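Local coordinates for protein 6-aminohexanoate-dimer hydrolase (Bacillus anthracis, PDB 4GB7) that probably hydrolyses the amide bond of linear 6-aminohexanoate dimers or related substrates, as a serine hydrolase of the beta-lactamase clan, at residues A[138-143]-A[249-254]; A[142-147]-A[357-362]; A[209-214]-A[296-301]. One frame throughout, in Å; residues are numbered along the deposited sequence.

In the fold
The three contacts meet around the N-terminal part of helix 143-155. Contacts 1 and 2 have their centres about 6 and 7 Å from the centre of the chain, contact 3 farther out at about 13 Å. The centre of contact 1 is about 8 Å from that of contact 2 and about 9 Å from that of contact 3, while those of contacts 2 and 3 are about 17 Å apart. Along the chain the segments run 138-147, 209-214, 249-254, 296-301 and 357-362. Contacts 1 and 2 share A142 and K143. K143 also bonds to S300 of contact 3, and T254 of contact 1 to Q358 of contact 2. Distant parts of one beta-lactamase-type fold thus converge on a probable serine-hydrolase active site.

Contact 1 of 3, residues A[138-143]-A[249-254]; sequences MASLAK and YNNGST
K143 reaches from the N-terminal part of helix 143-155 toward Y249, N251 and T254, and its chain brushes T254 before it ends among polar groups. K143 CB sits 4.1 Å from the methyl carbon CG2 of T254. CG and CD move on to the T254 hydroxyl. K143 CE lies 3.5 Å from T254 OG1, whose polar partner is Q358 OE1. The chain is extended as far as CE and then bends (chi4 70°), which swings NZ out to its partners. K143 NZ donates to N251 OD1 at 2.8 Å. It meets that oxygen in the carbonyl plane, with a C=O...N angle of 157°. K143 NZ also donates to S140 OG at 2.6 Å, and to S300 O. A longer, weak bond of 3.2 Å runs from K143 NZ to Y249 OH. The two hydroxyls face each other as well: S140 OG is 2.8 Å from Y249 OH, at the edge of the tyrosine ring and in its plane. S140 OG further bonds to a nitrate ion, probably from the crystallisation liquor.

Behind these groups, N250 is the N-cap of helix 251-265. N250 OD1 accepts from G252 N at 2.8 Å. D208 accepts a bond from N251 ND2, so both ends of that amide are engaged and its rotation is fixed. S140 and K143 are consistent with SxxK, and Y249, followed by N251, resembles the YxN motif. The trio matches that of class C beta-lactamases. By that likeness S140 is probably the nucleophile, with K143 and Y249 assisting proton transfer, and the nitrate may mark the substrate pocket.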
loop_
_atom_site.group_PDB
_atom_site.type_symbol
_atom_site.label_atom_id
_atom_site.label_comp_id
_atom_site.label_asym_id
_atom_site.label_seq_id
_atom_site.Cartn_x
_atom_site.Cartn_y
_atom_site.Cartn_z
HETATM N N MSE A 138 0.366 -6.817 1.540
HETATM C CA MSE A 138 0.609 -5.729 0.600
HETATM C C MSE A 138 1.465 -4.577 1.172
HETATM O O MSE A 138 1.665 -3.578 0.492
HETATM C CB MSE A 138 -0.741 -5.163 0.131
HETATM C CG MSE A 138 -1.640 -6.182 -0.460
HETATM SE SE MSE A 138 -3.135 -5.431 -1.398
HETATM C CE MSE A 138 -3.904 -4.302 -0.117
ATOM N N ALA A 139 1.958 -4.727 2.398
ATOM C CA ALA A 139 2.827 -3.746 3.013
ATOM C C ALA A 139 2.173 -2.369 2.853
ATOM O O ALA A 139 1.007 -2.237 3.162
ATOM C CB ALA A 139 4.239 -3.807 2.432
ATOM N N SER A 140 2.864 -1.371 2.323
ATOM C CA SER A 140 2.362 0.016 2.326
ATOM C C SER A 140 1.278 0.313 1.274
ATOM O O SER A 140 0.773 1.415 1.233
ATOM C CB SER A 140 3.530 1.019 2.140
ATOM O OG SER A 140 4.360 1.099 3.283
ATOM N N LEU A 141 0.872 -0.661 0.457
ATOM C CA LEU A 141 -0.284 -0.458 -0.420
ATOM C C LEU A 141 -1.518 -0.063 0.389
ATOM O O LEU A 141 -2.352 0.604 -0.126
ATOM C CB LEU A 141 -0.607 -1.657 -1.273
ATOM C CG LEU A 141 0.156 -1.790 -2.579
ATOM C CD1 LEU A 141 1.572 -1.306 -2.619
ATOM C CD2 LEU A 141 -0.030 -3.166 -3.197
ATOM N N ALA A 142 -1.621 -0.513 1.648
ATOM C CA ALA A 142 -2.692 -0.098 2.529
ATOM C C ALA A 142 -2.878 1.368 2.646
ATOM O O ALA A 142 -4.034 1.838 2.902
ATOM C CB ALA A 142 -2.447 -0.671 3.944
ATOM N N LYS A 143 -1.814 2.140 2.486
ATOM C CA LYS A 143 -1.931 3.566 2.863
ATOM C C LYS A 143 -2.982 4.343 2.063
ATOM O O LYS A 143 -3.617 5.287 2.572
ATOM C CB LYS A 143 -0.565 4.239 2.709
ATOM C CG LYS A 143 0.459 3.736 3.699
ATOM C CD LYS A 143 1.778 4.465 3.621
ATOM C CE LYS A 143 2.696 4.166 4.818
ATOM N NZ LYS A 143 3.274 2.785 4.877
ATOM N N TYR A 249 9.021 9.914 4.728
ATOM C CA TYR A 249 8.082 8.800 4.714
ATOM C C TYR A 249 7.999 8.153 6.092
ATOM O O TYR A 249 9.017 7.748 6.653
ATOM C CB TYR A 249 8.545 7.792 3.694
ATOM C CG TYR A 249 7.558 6.714 3.341
ATOM C CD1 TYR A 249 6.535 6.934 2.415
ATOM C CD2 TYR A 249 7.689 5.460 3.860
ATOM C CE1 TYR A 249 5.669 5.920 2.041
ATOM C CE2 TYR A 249 6.817 4.442 3.516
ATOM C CZ TYR A 249 5.819 4.672 2.603
ATOM O OH TYR A 249 5.006 3.629 2.273
ATOM N N ASN A 250 6.784 8.058 6.648
ATOM C CA ASN A 250 6.619 7.463 7.954
ATOM C C ASN A 250 5.255 6.765 8.102
ATOM O O ASN A 250 4.212 7.397 7.990
ATOM C CB ASN A 250 6.757 8.556 9.027
ATOM C CG ASN A 250 7.107 8.008 10.403
ATOM O OD1 ASN A 250 6.390 7.162 10.960
ATOM N ND2 ASN A 250 8.236 8.508 10.971
ATOM N N ASN A 251 5.290 5.484 8.443
ATOM C CA ASN A 251 4.072 4.710 8.771
ATOM C C ASN A 251 3.188 5.423 9.783
ATOM O O ASN A 251 1.971 5.344 9.720
ATOM C CB ASN A 251 4.446 3.374 9.384
ATOM C CG ASN A 251 5.115 2.430 8.407
ATOM O OD1 ASN A 251 4.860 2.447 7.211
ATOM N ND2 ASN A 251 5.997 1.596 8.937
ATOM N N GLY A 252 3.809 6.046 10.765
ATOM C CA GLY A 252 3.096 6.735 11.817
ATOM C C GLY A 252 2.139 7.777 11.339
ATOM O O GLY A 252 1.099 8.029 12.016
ATOM N N SER A 253 2.458 8.431 10.224
ATOM C CA SER A 253 1.554 9.445 9.690
ATOM C C SER A 253 0.220 8.819 9.270
ATOM O O SER A 253 -0.855 9.294 9.619
ATOM C CB SER A 253 2.183 10.210 8.514
ATOM O OG SER A 253 3.332 10.952 8.940
ATOM N N THR A 254 0.288 7.705 8.539
ATOM C CA THR A 254 -0.924 6.985 8.158
ATOM C C THR A 254 -1.665 6.438 9.385
ATOM O O THR A 254 -2.902 6.474 9.445
ATOM C CB THR A 254 -0.558 5.829 7.226
ATOM O OG1 THR A 254 0.389 6.297 6.275
ATOM C CG2 THR A 254 -1.818 5.284 6.492
#

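Contact 2 of 3, residues A[142-147]-A[357-362]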
loop_
_atom_site.group_PDB
_atom_site.type_symbol
_atom_site.label_atom_id
_atom_site.label_comp_id
_atom_site.label_asym_id
_atom_site.label_seq_id
_atom_site.Cartn_x
_atom_site.Cartn_y
_atom_site.Cartn_z
ATOM N N ALA A 142 -1.621 -0.513 1.648
ATOM C CA ALA A 142 -2.692 -0.098 2.529
ATOM C C ALA A 142 -2.878 1.368 2.646
ATOM O O ALA A 142 -4.034 1.838 2.902
ATOM C CB ALA A 142 -2.447 -0.671 3.944
ATOM N N LYS A 143 -1.814 2.140 2.486
ATOM C CA LYS A 143 -1.931 3.566 2.863
ATOM C C LYS A 143 -2.982 4.343 2.063
ATOM O O LYS A 143 -3.617 5.287 2.572
ATOM C CB LYS A 143 -0.565 4.239 2.709
ATOM C CG LYS A 143 0.459 3.736 3.699
ATOM C CD LYS A 143 1.778 4.465 3.621
ATOM C CE LYS A 143 2.696 4.166 4.818
ATOM N NZ LYS A 143 3.274 2.785 4.877
ATOM N N VAL A 144 -3.165 3.947 0.814
ATOM C CA VAL A 144 -4.081 4.645 -0.091
ATOM C C VAL A 144 -5.549 4.510 0.356
ATOM O O VAL A 144 -6.344 5.354 0.056
ATOM C CB VAL A 144 -3.873 4.278 -1.567
ATOM C CG1 VAL A 144 -2.453 4.689 -1.993
ATOM C CG2 VAL A 144 -4.187 2.802 -1.873
ATOM N N PHE A 145 -5.860 3.466 1.099
ATOM C CA PHE A 145 -7.212 3.260 1.656
ATOM C C PHE A 145 -7.486 4.229 2.758
ATOM O O PHE A 145 -8.574 4.803 2.786
ATOM C CB PHE A 145 -7.376 1.802 2.075
ATOM C CG PHE A 145 -7.397 0.871 0.886
ATOM C CD1 PHE A 145 -8.559 0.622 0.223
ATOM C CD2 PHE A 145 -6.241 0.299 0.440
ATOM C CE1 PHE A 145 -8.576 -0.170 -0.903
ATOM C CE2 PHE A 145 -6.231 -0.502 -0.658
ATOM C CZ PHE A 145 -7.398 -0.743 -1.334
ATOM N N THR A 146 -6.533 4.392 3.685
ATOM C CA THR A 146 -6.635 5.443 4.690
ATOM C C THR A 146 -6.730 6.811 4.049
ATOM O O THR A 146 -7.602 7.626 4.426
ATOM C CB THR A 146 -5.478 5.360 5.699
ATOM O OG1 THR A 146 -5.672 4.187 6.498
ATOM C CG2 THR A 146 -5.403 6.591 6.623
ATOM N N GLY A 147 -5.897 7.086 3.074
ATOM C CA GLY A 147 -5.936 8.375 2.355
ATOM C C GLY A 147 -7.298 8.656 1.707
ATOM O O GLY A 147 -7.849 9.752 1.801
ATOM N N ASN A 357 -1.034 12.772 -0.856
ATOM C CA ASN A 357 -2.190 12.040 -0.359
ATOM C C ASN A 357 -2.058 10.514 -0.403
ATOM O O ASN A 357 -2.982 9.781 -0.765
ATOM C CB ASN A 357 -3.440 12.531 -1.138
ATOM C CG ASN A 357 -3.729 14.007 -0.882
ATOM O OD1 ASN A 357 -3.407 14.521 0.200
ATOM N ND2 ASN A 357 -4.308 14.695 -1.882
ATOM N N GLN A 358 -0.887 10.062 -0.000
ATOM C CA GLN A 358 -0.523 8.652 0.150
ATOM C C GLN A 358 -0.109 7.973 -1.146
ATOM O O GLN A 358 0.153 6.764 -1.144
ATOM C CB GLN A 358 -1.544 7.831 0.953
ATOM C CG GLN A 358 -1.967 8.472 2.303
ATOM C CD GLN A 358 -0.860 8.419 3.355
ATOM O OE1 GLN A 358 -0.669 7.402 4.027
ATOM N NE2 GLN A 358 -0.158 9.554 3.548
ATOM N N TRP A 359 -0.031 8.746 -2.237
ATOM C CA TRP A 359 0.396 8.228 -3.569
ATOM C C TRP A 359 1.735 8.817 -4.062
ATOM O O TRP A 359 2.037 10.007 -3.885
ATOM C CB TRP A 359 -0.653 8.553 -4.631
ATOM C CG TRP A 359 -1.933 7.818 -4.440
ATOM C CD1 TRP A 359 -3.048 8.223 -3.706
ATOM C CD2 TRP A 359 -2.308 6.580 -5.064
ATOM N NE1 TRP A 359 -4.030 7.310 -3.795
ATOM C CE2 TRP A 359 -3.640 6.287 -4.606
ATOM C CE3 TRP A 359 -1.659 5.660 -5.905
ATOM C CZ2 TRP A 359 -4.308 5.133 -4.960
ATOM C CZ3 TRP A 359 -2.349 4.519 -6.271
ATOM C CH2 TRP A 359 -3.659 4.257 -5.807
ATOM N N TRP A 360 2.546 7.969 -4.687
ATOM C CA TRP A 360 3.764 8.377 -5.387
ATOM C C TRP A 360 3.426 8.802 -6.800
ATOM O O TRP A 360 2.571 8.187 -7.480
ATOM C CB TRP A 360 4.788 7.245 -5.479
ATOM C CG TRP A 360 5.196 6.659 -4.140
ATOM C CD1 TRP A 360 4.539 5.698 -3.411
ATOM C CD2 TRP A 360 6.369 7.030 -3.321
ATOM N NE1 TRP A 360 5.198 5.430 -2.243
ATOM C CE2 TRP A 360 6.315 6.203 -2.134
ATOM C CE3 TRP A 360 7.416 7.948 -3.467
ATOM C CZ2 TRP A 360 7.263 6.290 -1.143
ATOM C CZ3 TRP A 360 8.400 7.986 -2.485
ATOM C CH2 TRP A 360 8.324 7.196 -1.343
ATOM N N ILE A 361 4.112 9.848 -7.250
ATOM C CA ILE A 361 3.922 10.412 -8.581
ATOM C C ILE A 361 5.279 10.498 -9.228
ATOM O O ILE A 361 6.043 11.449 -8.956
ATOM C CB ILE A 361 3.276 11.817 -8.500
ATOM C CG1 ILE A 361 1.975 11.755 -7.732
ATOM C CG2 ILE A 361 3.084 12.392 -9.889
ATOM C CD1 ILE A 361 1.524 13.078 -7.181
ATOM N N PRO A 362 5.634 9.474 -10.038
ATOM C CA PRO A 362 6.982 9.419 -10.593
ATOM C C PRO A 362 7.300 10.459 -11.663
ATOM O O PRO A 362 8.450 10.587 -12.049
ATOM C CB PRO A 362 7.018 8.011 -11.249
ATOM C CG PRO A 362 5.590 7.673 -11.556
ATOM C CD PRO A 362 4.865 8.264 -10.359
HETATM O O HOH W 1 -6.350 7.360 -2.060
#
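V144 sets its CG1 methyl over one face of the W359 indole. CG1 stands 3.3 Å above the W359 ring plane, over the middle of the ring system. This is a CH-pi contact: V144 CG1 is 3.5 Å from the centroid of the five-membered ring of W359 and only 20° off the ring normal. CG1 is anti to the carbonyl carbon (chi1 -62°), which points this branch at the tryptophan. The closest ring atom is W359 CE2, at 3.3 Å from V144 CG1. The polar edge of the same indole is used too. A water lies in the ring plane, accepts from W359 NE1 at 2.9 Å and donates to V144 O.

Q358 packs against K143 and G147, one turn of the helix apart. Its CB and CG run beside K143 O, with Q358 CG 3.6 Å from that oxygen. The chain then bends at chi2 (-72°). Q358 OE1 only packs against the lysine stem, 3.4 Å from K143 CB. Its hydrogen bond is with T254 OG1, and NE2 bonds to M186 O, so the buried amide is held at both ends. G147 CA comes to 4.0 Å from Q358 CG. With no side chain on G147, the carbonyl of N357 and the side chain of Q358 can lie close to the helix.

N357 and Q358, both with positive phi, form the turn that joins strands 354-356 and 359-361 into a hairpin. V144 and W359 both also touch V371 on an edge strand of the five-stranded sheet. A helix that begins near a probable SxxK motif and packs toward that antiparallel sheet is as expected for the serine beta-lactamase and penicillin-binding protein fold.

Contact 3 of 3, residues A[209-214]-A[296-301]; sequences AQLYLA and IEQASA
Helix 206-214 packs here on the loop that leads into strand 303-305, just beside the probable SxxK active site. L211 and Y212 face Q298, S300 and A301. With CG anti to the backbone N (chi1 176°), L211 brings CD2 to S300 and A301. This branch does most of the touching. L211 CD2 lies 3.1 Å from S300 OG, a tight approach of a methyl to a hydroxyl. The same L211 CD2 is 3.8 Å from A301 CB, an ordinary apolar contact. The L211 stem also passes the aliphatic part of Q298, with the two CG atoms 4.3 Å apart. L211 further touches I230 and M233 of helix 230-235.

Y212 meets Q298 differently. The amide nitrogen of Q298 comes up to the ring edge, near the ring plane, with Q298 NE2 3.8 Å from Y212 CD1. Amide and ring planes are 33° apart. No hydrogen bond is formed with the ring; Q298 NE2 bonds to S215 OG. At the far end of the ring, a water bridges the two segments. It lies 2.8 Å from Y212 OH and donates to A301 O at 3.0 Å. Q298 is also the centre of an inverse gamma turn, which bends the loop next to the helix.

The direct contact is thus mainly van der Waals packing, and its polar groups find partners beyond it or through water. S300 OG bonds to E255 OE2 on helix 251-265, while S300 O accepts a bond from K143 NZ. S300 O is therefore one of the oxygens around K143 NZ, and the packing and the E255 bond may help to hold it there.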
loop_
_atom_site.group_PDB
_atom_site.type_symbol
_atom_site.label_atom_id
_atom_site.label_comp_id
_atom_site.label_asym_id
_atom_site.label_seq_id
_atom_site.Cartn_x
_atom_site.Cartn_y
_atom_site.Cartn_z
ATOM N N ALA A 209 10.079 -1.644 11.942
ATOM C CA ALA A 209 10.382 -2.469 13.114
ATOM C C ALA A 209 9.460 -2.060 14.264
ATOM O O ALA A 209 8.817 -2.896 14.880
ATOM C CB ALA A 209 11.859 -2.313 13.508
ATOM N N GLN A 210 9.351 -0.762 14.499
ATOM C CA GLN A 210 8.543 -0.270 15.629
ATOM C C GLN A 210 7.067 -0.580 15.482
ATOM O O GLN A 210 6.394 -0.943 16.461
ATOM C CB GLN A 210 8.747 1.210 15.893
ATOM C CG GLN A 210 10.159 1.554 16.383
ATOM C CD GLN A 210 10.633 0.688 17.538
ATOM O OE1 GLN A 210 9.977 0.633 18.574
ATOM N NE2 GLN A 210 11.763 -0.018 17.349
ATOM N N LEU A 211 6.555 -0.488 14.257
ATOM C CA LEU A 211 5.140 -0.806 14.037
ATOM C C LEU A 211 4.906 -2.267 14.283
ATOM O O LEU A 211 3.942 -2.653 14.919
ATOM C CB LEU A 211 4.747 -0.441 12.596
ATOM C CG LEU A 211 3.310 -0.793 12.155
ATOM C CD1 LEU A 211 2.354 0.194 12.823
ATOM C CD2 LEU A 211 3.196 -0.780 10.624
ATOM N N TYR A 212 5.831 -3.104 13.804
ATOM C CA TYR A 212 5.689 -4.527 14.048
ATOM C C TYR A 212 5.888 -4.928 15.538
ATOM O O TYR A 212 5.159 -5.764 16.023
ATOM C CB TYR A 212 6.616 -5.324 13.147
ATOM C CG TYR A 212 6.389 -5.120 11.650
ATOM C CD1 TYR A 212 5.144 -4.775 11.140
ATOM C CD2 TYR A 212 7.389 -5.379 10.752
ATOM C CE1 TYR A 212 4.933 -4.615 9.789
ATOM C CE2 TYR A 212 7.202 -5.180 9.389
ATOM C CZ TYR A 212 5.977 -4.847 8.903
ATOM O OH TYR A 212 5.809 -4.684 7.551
ATOM N N LEU A 213 6.842 -4.311 16.248
ATOM C CA LEU A 213 6.997 -4.536 17.681
ATOM C C LEU A 213 5.730 -4.072 18.426
ATOM O O LEU A 213 5.198 -4.780 19.272
ATOM C CB LEU A 213 8.208 -3.807 18.211
ATOM C CG LEU A 213 9.545 -4.468 17.832
ATOM C CD1 LEU A 213 10.657 -3.417 17.900
ATOM C CD2 LEU A 213 9.830 -5.702 18.691
ATOM N N ALA A 214 5.230 -2.906 18.063
ATOM C CA ALA A 214 3.948 -2.396 18.620
ATOM C C ALA A 214 2.772 -3.351 18.445
ATOM O O ALA A 214 1.875 -3.428 19.309
ATOM C CB ALA A 214 3.619 -1.034 18.027
ATOM N N ILE A 296 -6.533 -2.917 16.961
ATOM C CA ILE A 296 -6.317 -1.737 16.121
ATOM C C ILE A 296 -5.511 -2.147 14.906
ATOM O O ILE A 296 -4.412 -2.714 15.024
ATOM C CB ILE A 296 -5.601 -0.604 16.891
ATOM C CG1 ILE A 296 -6.481 -0.060 18.021
ATOM C CG2 ILE A 296 -5.182 0.518 15.963
ATOM C CD1 ILE A 296 -7.823 0.486 17.614
ATOM N N GLU A 297 -6.025 -1.792 13.724
ATOM C CA GLU A 297 -5.407 -2.218 12.485
ATOM C C GLU A 297 -4.083 -1.468 12.225
ATOM O O GLU A 297 -3.954 -0.308 12.569
ATOM C CB GLU A 297 -6.312 -1.952 11.272
ATOM C CG GLU A 297 -7.699 -2.584 11.338
ATOM C CD GLU A 297 -8.758 -1.765 12.013
ATOM O OE1 GLU A 297 -8.434 -0.743 12.671
ATOM O OE2 GLU A 297 -9.934 -2.238 11.945
ATOM N N GLN A 298 -3.105 -2.164 11.630
ATOM C CA GLN A 298 -1.960 -1.511 10.994
ATOM C C GLN A 298 -2.455 -0.845 9.724
ATOM O O GLN A 298 -2.401 -1.460 8.664
ATOM C CB GLN A 298 -0.900 -2.537 10.558
ATOM C CG GLN A 298 -0.235 -3.251 11.685
ATOM C CD GLN A 298 0.712 -4.305 11.186
ATOM O OE1 GLN A 298 0.753 -4.602 9.987
ATOM N NE2 GLN A 298 1.441 -4.900 12.096
ATOM N N ALA A 299 -2.903 0.398 9.831
ATOM C CA ALA A 299 -3.370 1.137 8.689
ATOM C C ALA A 299 -2.293 1.346 7.617
ATOM O O ALA A 299 -2.601 1.528 6.434
ATOM C CB ALA A 299 -3.909 2.512 9.147
ATOM N N SER A 300 -1.032 1.338 8.053
ATOM C CA SER A 300 0.091 1.729 7.210
ATOM C C SER A 300 0.636 0.550 6.470
ATOM O O SER A 300 1.331 0.739 5.495
ATOM C CB SER A 300 1.215 2.375 8.043
ATOM O OG SER A 300 1.716 1.463 8.999
ATOM N N ALA A 301 0.310 -0.663 6.909
ATOM C CA ALA A 301 1.055 -1.828 6.362
ATOM C C ALA A 301 0.353 -3.179 6.423
ATOM O O ALA A 301 0.929 -4.211 5.986
ATOM C CB ALA A 301 2.372 -1.930 7.112
HETATM O O HOH W 2 3.451 -5.822 6.563
#